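Local coordinates for PUM-HD domain-containing protein (Caenorhabditis elegans, PDB 7CGH) that probably binds target mRNAs in their 3' untranslated regions through the Pumilio repeat domain that this chain comprises, at residues S72-L77 with V103-D108. Numbering follows the deposited sequence.
Sequences SNADEL and VDAIID
Ala105 meets the short helix 74-77 methyl to methyl: its CB lies 3.9 Å from CB of Ala74, and in each residue the bond from CA to CB is directed toward the other segment. CA of Ala74 and CA of Ala105 are 6.3 Å apart, a close approach of backbones that small side chains on both sides permit. The carbonyl of Ala105 faces a less comfortable neighbour, the carboxylate of Asp75. Asp75 OD1 and OD2 stand 3.3 and 3.4 Å from Ala105 O, nearly equidistant; all three are acceptors, so this is proximity without a bond. What ties the carboxylate down lies elsewhere, in a hydrogen bond between Asp75 OD1 and the hydroxyl of Tyr113. Replacing Asp75 with an alanine would probably leave the Tyr113 hydroxyl without its carboxylate partner and take away the group that packs against Ala105 O.

One residue on, Ile106 adds the second apolar touch. Its CG2 branch is anti to its carbonyl carbon and sets a methyl 3.9 Å from Ala74 CB; with chi1 at 67° CG1 falls between the backbone N and the carbonyl carbon, which leaves CG2 as the branch turned to Ala74. Ala74 CB therefore touches both Ala105 and Ile106. The buried surface, 148 Å² over both sides, confirms a small interface.

These contacts join the start of helix 74-77 to the C-terminal part of helix 96-106, near a predicted boundary between successive Pumilio repeats of the all-helical PUM-HD. Leu77 packs on helix 37-41, whereas Val103 and Ile107 rest on helix 132-142, placing the pair between those two helices.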
loop_
_atom_site.group_PDB
_atom_site.type_symbol
_atom_site.label_atom_id
_atom_site.label_comp_id
_atom_site.label_asym_id
_atom_site.label_seq_id
_atom_site.Cartn_x
_atom_site.Cartn_y
_atom_site.Cartn_z
ATOM N N SER A 72 -29.764 0.816 -15.341
ATOM C CA SER A 72 -30.416 2.094 -15.630
ATOM C C SER A 72 -30.189 3.112 -14.527
ATOM O O SER A 72 -30.162 4.315 -14.791
ATOM C CB SER A 72 -31.921 1.886 -15.814
ATOM O OG SER A 72 -32.192 1.437 -17.122
ATOM N N ASN A 73 -30.056 2.652 -13.286
ATOM C CA ASN A 73 -29.927 3.519 -12.128
ATOM C C ASN A 73 -28.510 3.524 -11.562
ATOM O O ASN A 73 -28.300 3.993 -10.435
ATOM C CB ASN A 73 -30.937 3.089 -11.058
ATOM C CG ASN A 73 -32.388 3.233 -11.531
ATOM O OD1 ASN A 73 -32.951 4.319 -11.492
ATOM N ND2 ASN A 73 -32.983 2.139 -11.983
ATOM N N ALA A 74 -27.533 3.036 -12.330
ATOM C CA ALA A 74 -26.204 2.786 -11.777
ATOM C C ALA A 74 -25.570 4.063 -11.251
ATOM O O ALA A 74 -24.940 4.063 -10.185
ATOM C CB ALA A 74 -25.310 2.149 -12.838
ATOM N N ASP A 75 -25.744 5.167 -11.974
ATOM C CA ASP A 75 -25.064 6.395 -11.611
ATOM C C ASP A 75 -25.576 6.941 -10.287
ATOM O O ASP A 75 -24.819 7.575 -9.549
ATOM C CB ASP A 75 -25.195 7.402 -12.754
ATOM C CG ASP A 75 -24.604 6.849 -14.091
ATOM O OD1 ASP A 75 -23.348 6.808 -14.257
ATOM O OD2 ASP A 75 -25.405 6.430 -14.972
ATOM N N GLU A 76 -26.828 6.663 -9.942
ATOM C CA GLU A 76 -27.345 7.042 -8.638
ATOM C C GLU A 76 -26.985 6.020 -7.562
ATOM O O GLU A 76 -26.983 6.362 -6.375
ATOM C CB GLU A 76 -28.868 7.246 -8.725
ATOM C CG GLU A 76 -29.608 7.140 -7.384
ATOM C CD GLU A 76 -30.835 8.053 -7.270
ATOM O OE1 GLU A 76 -30.902 8.839 -6.295
ATOM O OE2 GLU A 76 -31.738 7.975 -8.139
ATOM N N LEU A 77 -26.616 4.797 -7.939
ATOM C CA LEU A 77 -26.302 3.780 -6.939
ATOM C C LEU A 77 -24.820 3.680 -6.557
ATOM O O LEU A 77 -24.516 3.219 -5.454
ATOM C CB LEU A 77 -26.765 2.409 -7.427
ATOM C CG LEU A 77 -28.269 2.186 -7.585
ATOM C CD1 LEU A 77 -28.521 0.724 -7.878
ATOM C CD2 LEU A 77 -28.994 2.600 -6.321
ATOM N N VAL A 103 -20.074 -1.965 -16.947
ATOM C CA VAL A 103 -19.023 -0.987 -17.206
ATOM C C VAL A 103 -19.545 0.162 -18.064
ATOM O O VAL A 103 -19.249 1.337 -17.801
ATOM C CB VAL A 103 -17.817 -1.685 -17.855
ATOM C CG1 VAL A 103 -16.779 -0.679 -18.268
ATOM C CG2 VAL A 103 -17.224 -2.672 -16.876
ATOM N N ASP A 104 -20.340 -0.153 -19.093
ATOM C CA ASP A 104 -20.904 0.900 -19.936
ATOM C C ASP A 104 -21.797 1.834 -19.132
ATOM O O ASP A 104 -21.807 3.050 -19.362
ATOM C CB ASP A 104 -21.690 0.295 -21.093
ATOM C CG ASP A 104 -20.839 0.087 -22.329
ATOM O OD1 ASP A 104 -19.927 0.921 -22.568
ATOM O OD2 ASP A 104 -21.083 -0.907 -23.061
ATOM N N ALA A 105 -22.552 1.291 -18.176
ATOM C CA ALA A 105 -23.468 2.155 -17.444
ATOM C C ALA A 105 -22.713 3.218 -16.664
ATOM O O ALA A 105 -23.238 4.308 -16.437
ATOM C CB ALA A 105 -24.358 1.322 -16.517
ATOM N N ILE A 106 -21.466 2.939 -16.289
ATOM C CA ILE A 106 -20.700 3.828 -15.421
ATOM C C ILE A 106 -19.494 4.459 -16.102
ATOM O O ILE A 106 -18.890 5.370 -15.515
ATOM C CB ILE A 106 -20.242 3.100 -14.137
ATOM C CG1 ILE A 106 -19.214 2.010 -14.483
ATOM C CG2 ILE A 106 -21.446 2.489 -13.403
ATOM C CD1 ILE A 106 -18.432 1.490 -13.298
ATOM N N ILE A 107 -19.124 4.025 -17.310
ATOM C CA ILE A 107 -17.799 4.370 -17.828
ATOM C C ILE A 107 -17.604 5.874 -17.927
ATOM O O ILE A 107 -16.483 6.372 -17.757
ATOM C CB ILE A 107 -17.533 3.688 -19.191
ATOM C CG1 ILE A 107 -16.076 3.889 -19.594
ATOM C CG2 ILE A 107 -18.409 4.265 -20.299
ATOM C CD1 ILE A 107 -15.100 3.107 -18.784
ATOM N N ASP A 108 -18.672 6.626 -18.187
ATOM C CA ASP A 108 -18.502 8.031 -18.530
ATOM C C ASP A 108 -18.188 8.880 -17.312
ATOM O O ASP A 108 -17.582 9.954 -17.444
ATOM C CB ASP A 108 -19.754 8.568 -19.232
ATOM C CG ASP A 108 -19.875 8.083 -20.670
ATOM O OD1 ASP A 108 -18.833 7.982 -21.353
ATOM O OD2 ASP A 108 -21.006 7.808 -21.129
#